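Local coordinates for protein ADP/ATP-dependent NAD(P)H-hydrate dehydratase (Bacillus subtilis, PDB 3RPZ) that dehydrates damaged, hydrated NADH and NADPH in a reaction driven by ADP or ATP, restoring the normal nicotinamide cofactors, at residues Thr193-Trp203 with Lys236-Tyr244. Residues are numbered along the deposited sequence; the frame is centred on the assembly and turned at random.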
loop_
_atom_site.group_PDB
_atom_site.type_symbol
_atom_site.label_atom_id
_atom_site.label_comp_id
_atom_site.label_asym_id
_atom_site.label_seq_id
_atom_site.Cartn_x
_atom_site.Cartn_y
_atom_site.Cartn_z
ATOM N N THR A 193 -17.849 18.725 -19.332
ATOM C CA THR A 193 -17.084 18.081 -20.382
ATOM C C THR A 193 -17.975 17.878 -21.607
ATOM O O THR A 193 -19.129 17.428 -21.485
ATOM C CB THR A 193 -16.494 16.746 -19.881
ATOM O OG1 THR A 193 -15.404 17.036 -18.976
ATOM C CG2 THR A 193 -15.935 15.868 -21.047
ATOM N N VAL A 194 -17.425 18.149 -22.772
ATOM C CA VAL A 194 -18.122 17.921 -24.048
ATOM C C VAL A 194 -17.674 16.608 -24.645
ATOM O O VAL A 194 -16.448 16.334 -24.685
ATOM C CB VAL A 194 -17.843 19.026 -25.096
ATOM C CG1 VAL A 194 -18.697 18.806 -26.363
ATOM C CG2 VAL A 194 -18.112 20.390 -24.528
ATOM N N ILE A 195 -18.601 15.728 -25.011
ATOM C CA ILE A 195 -18.276 14.503 -25.724
ATOM C C ILE A 195 -18.828 14.640 -27.128
ATOM O O ILE A 195 -20.042 14.558 -27.343
ATOM C CB ILE A 195 -18.846 13.247 -25.036
ATOM C CG1 ILE A 195 -18.461 13.174 -23.553
ATOM C CG2 ILE A 195 -18.349 11.963 -25.792
ATOM C CD1 ILE A 195 -19.420 13.865 -22.574
ATOM N N ALA A 196 -17.946 14.913 -28.089
ATOM C CA ALA A 196 -18.299 15.155 -29.473
ATOM C C ALA A 196 -17.876 13.994 -30.355
ATOM O O ALA A 196 -16.720 13.604 -30.344
ATOM C CB ALA A 196 -17.690 16.445 -29.963
ATOM N N PHE A 197 -18.830 13.432 -31.098
ATOM C CA PHE A 197 -18.609 12.290 -31.972
ATOM C C PHE A 197 -18.478 12.779 -33.420
ATOM O O PHE A 197 -19.091 13.776 -33.789
ATOM C CB PHE A 197 -19.753 11.275 -31.814
ATOM C CG PHE A 197 -19.779 10.628 -30.471
ATOM C CD1 PHE A 197 -18.924 9.604 -30.175
ATOM C CD2 PHE A 197 -20.583 11.114 -29.479
ATOM C CE1 PHE A 197 -18.897 9.055 -28.910
ATOM C CE2 PHE A 197 -20.553 10.564 -28.220
ATOM C CZ PHE A 197 -19.736 9.533 -27.930
ATOM N N PRO A 198 -17.690 12.045 -34.213
ATOM C CA PRO A 198 -17.410 12.537 -35.561
ATOM C C PRO A 198 -18.601 12.406 -36.482
ATOM O O PRO A 198 -18.592 12.971 -37.596
ATOM C CB PRO A 198 -16.243 11.692 -35.994
ATOM C CG PRO A 198 -16.279 10.445 -35.124
ATOM C CD PRO A 198 -16.862 10.884 -33.823
ATOM N N ASP A 199 -19.669 11.689 -36.075
ATOM C CA ASP A 199 -20.901 11.626 -36.819
ATOM C C ASP A 199 -21.884 12.748 -36.487
ATOM O O ASP A 199 -22.995 12.804 -37.062
ATOM C CB ASP A 199 -21.598 10.258 -36.626
ATOM C CG ASP A 199 -22.053 10.011 -35.183
ATOM O OD1 ASP A 199 -22.069 10.907 -34.329
ATOM O OD2 ASP A 199 -22.444 8.853 -34.942
ATOM N N GLY A 200 -21.456 13.700 -35.667
ATOM C CA GLY A 200 -22.233 14.835 -35.270
ATOM C C GLY A 200 -22.988 14.780 -33.950
ATOM O O GLY A 200 -23.482 15.807 -33.450
ATOM N N ASP A 201 -23.081 13.587 -33.370
ATOM C CA ASP A 201 -23.714 13.474 -32.058
ATOM C C ASP A 201 -22.834 14.226 -31.071
ATOM O O ASP A 201 -21.612 14.220 -31.188
ATOM C CB ASP A 201 -23.840 12.022 -31.619
ATOM C CG ASP A 201 -24.954 11.262 -32.272
ATOM O OD1 ASP A 201 -25.648 11.825 -33.124
ATOM O OD2 ASP A 201 -25.046 10.052 -31.877
ATOM N N CYS A 202 -23.431 14.885 -30.088
ATOM C CA CYS A 202 -22.669 15.562 -29.066
ATOM C C CYS A 202 -23.478 15.625 -27.788
ATOM O O CYS A 202 -24.710 15.783 -27.810
ATOM C CB CYS A 202 -22.313 16.929 -29.557
ATOM S SG CYS A 202 -21.136 17.884 -28.624
ATOM N N TRP A 203 -22.772 15.480 -26.672
ATOM C CA TRP A 203 -23.355 15.481 -25.331
ATOM C C TRP A 203 -22.499 16.316 -24.405
ATOM O O TRP A 203 -21.316 16.542 -24.654
ATOM C CB TRP A 203 -23.460 14.061 -24.780
ATOM C CG TRP A 203 -24.283 13.133 -25.596
ATOM C CD1 TRP A 203 -23.884 12.401 -26.719
ATOM C CD2 TRP A 203 -25.653 12.801 -25.390
ATOM N NE1 TRP A 203 -24.915 11.643 -27.170
ATOM C CE2 TRP A 203 -26.014 11.860 -26.386
ATOM C CE3 TRP A 203 -26.608 13.199 -24.467
ATOM C CZ2 TRP A 203 -27.277 11.316 -26.462
ATOM C CZ3 TRP A 203 -27.871 12.630 -24.532
ATOM C CH2 TRP A 203 -28.195 11.734 -25.539
ATOM N N LYS A 236 -19.588 4.306 -28.074
ATOM C CA LYS A 236 -20.095 5.626 -27.697
ATOM C C LYS A 236 -20.542 5.650 -26.230
ATOM O O LYS A 236 -20.275 6.578 -25.487
ATOM C CB LYS A 236 -21.250 6.107 -28.585
ATOM C CG LYS A 236 -20.845 6.362 -29.999
ATOM C CD LYS A 236 -22.088 7.021 -30.676
ATOM C CE LYS A 236 -21.785 7.602 -31.979
ATOM N NZ LYS A 236 -23.106 8.074 -32.539
ATOM N N HIS A 237 -21.267 4.604 -25.844
ATOM C CA HIS A 237 -21.748 4.489 -24.476
ATOM C C HIS A 237 -20.630 4.320 -23.504
ATOM O O HIS A 237 -20.672 4.819 -22.385
ATOM C CB HIS A 237 -22.717 3.313 -24.355
ATOM C CG HIS A 237 -23.932 3.468 -25.183
ATOM N ND1 HIS A 237 -24.753 2.399 -25.478
ATOM C CD2 HIS A 237 -24.463 4.552 -25.776
ATOM C CE1 HIS A 237 -25.737 2.840 -26.253
ATOM N NE2 HIS A 237 -25.609 4.141 -26.434
ATOM N N ALA A 238 -19.596 3.570 -23.909
ATOM C CA ALA A 238 -18.437 3.408 -23.062
ATOM C C ALA A 238 -17.799 4.753 -22.704
ATOM O O ALA A 238 -17.500 5.028 -21.542
ATOM C CB ALA A 238 -17.375 2.541 -23.749
ATOM N N VAL A 239 -17.598 5.626 -23.703
ATOM C CA VAL A 239 -17.000 6.941 -23.484
ATOM C C VAL A 239 -17.897 7.783 -22.580
ATOM O O VAL A 239 -17.468 8.363 -21.584
ATOM C CB VAL A 239 -16.728 7.653 -24.813
ATOM C CG1 VAL A 239 -16.203 9.078 -24.546
ATOM C CG2 VAL A 239 -15.719 6.874 -25.652
ATOM N N LEU A 240 -19.175 7.823 -22.921
ATOM C CA LEU A 240 -20.131 8.662 -22.172
ATOM C C LEU A 240 -20.290 8.207 -20.720
ATOM O O LEU A 240 -20.284 9.019 -19.790
ATOM C CB LEU A 240 -21.513 8.669 -22.874
ATOM C CG LEU A 240 -21.499 9.397 -24.213
ATOM C CD1 LEU A 240 -22.670 8.867 -25.075
ATOM C CD2 LEU A 240 -21.587 10.885 -23.994
ATOM N N ASN A 241 -20.362 6.896 -20.508
ATOM C CA ASN A 241 -20.470 6.359 -19.151
ATOM C C ASN A 241 -19.205 6.524 -18.346
ATOM O O ASN A 241 -19.292 6.734 -17.142
ATOM C CB ASN A 241 -20.931 4.904 -19.143
ATOM C CG ASN A 241 -22.418 4.770 -19.581
ATOM O OD1 ASN A 241 -23.187 5.749 -19.464
ATOM N ND2 ASN A 241 -22.835 3.592 -20.059
ATOM N N ALA A 242 -18.035 6.463 -18.978
ATOM C CA ALA A 242 -16.806 6.664 -18.269
ATOM C C ALA A 242 -16.723 8.074 -17.767
ATOM O O ALA A 242 -16.387 8.328 -16.598
ATOM C CB ALA A 242 -15.595 6.314 -19.157
ATOM N N VAL A 243 -16.990 9.045 -18.654
ATOM C CA VAL A 243 -16.907 10.466 -18.281
ATOM C C VAL A 243 -17.933 10.755 -17.149
ATOM O O VAL A 243 -17.617 11.396 -16.124
ATOM C CB VAL A 243 -17.166 11.352 -19.472
ATOM C CG1 VAL A 243 -17.231 12.809 -19.069
ATOM C CG2 VAL A 243 -16.053 11.151 -20.504
ATOM N N TYR A 244 -19.121 10.194 -17.277
ATOM C CA TYR A 244 -20.176 10.406 -16.279
ATOM C C TYR A 244 -19.815 9.816 -14.928
ATOM O O TYR A 244 -19.889 10.487 -13.904
ATOM C CB TYR A 244 -21.519 9.813 -16.770
ATOM C CG TYR A 244 -22.690 10.078 -15.878
ATOM C CD1 TYR A 244 -22.825 9.420 -14.672
ATOM C CD2 TYR A 244 -23.644 10.988 -16.243
ATOM C CE1 TYR A 244 -23.911 9.698 -13.829
ATOM C CE2 TYR A 244 -24.728 11.243 -15.425
ATOM C CZ TYR A 244 -24.820 10.594 -14.219
ATOM O OH TYR A 244 -25.949 10.896 -13.375
#
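Leu240 packs against Ile195 and Trp203 on one face of the β-hairpin 193-203, whose two antiparallel strands finish one edge of the chain's mixed sheet in this ribokinase-like α/β fold; segment 236-244, part of helix 235-256, lies over that face and runs nearly antiparallel to strand 194-196 (174°). The branched leucine end serves two strands at once: CD2 lies 3.8 Å from Ile195 CB and equally close to Trp203 CB, while CD1 rests over a face of the indole. Ile195, β-branched and so at home in a strand, turns CG2 anti to its backbone N, where it meets Val239 CG1 at 3.8 Å. Toward the nucleotide, Thr193 CG2 meets Val243 CG1 tip to tip, while Thr193 OG1 is hydrogen-bonded to Gly190 O near the bound AMP. At the other end Phe197 opens the type I turn, and the extended Lys236 chain crosses its ring obliquely, CD sitting 4.1 Å above the ring centre. That aliphatic stem suits an aromatic face and carries the ammonium on to two salt bridges: Asp199 OD2 offers its syn lone pair, 2.6 Å from Lys236 NZ, whereas Asp201 OD2 is met from above its carboxylate plane, 2.8 Å from Lys236 NZ. Asp199 is itself steadied by an Asx turn, its OD1 accepting from Asp201 N at 3.0 Å.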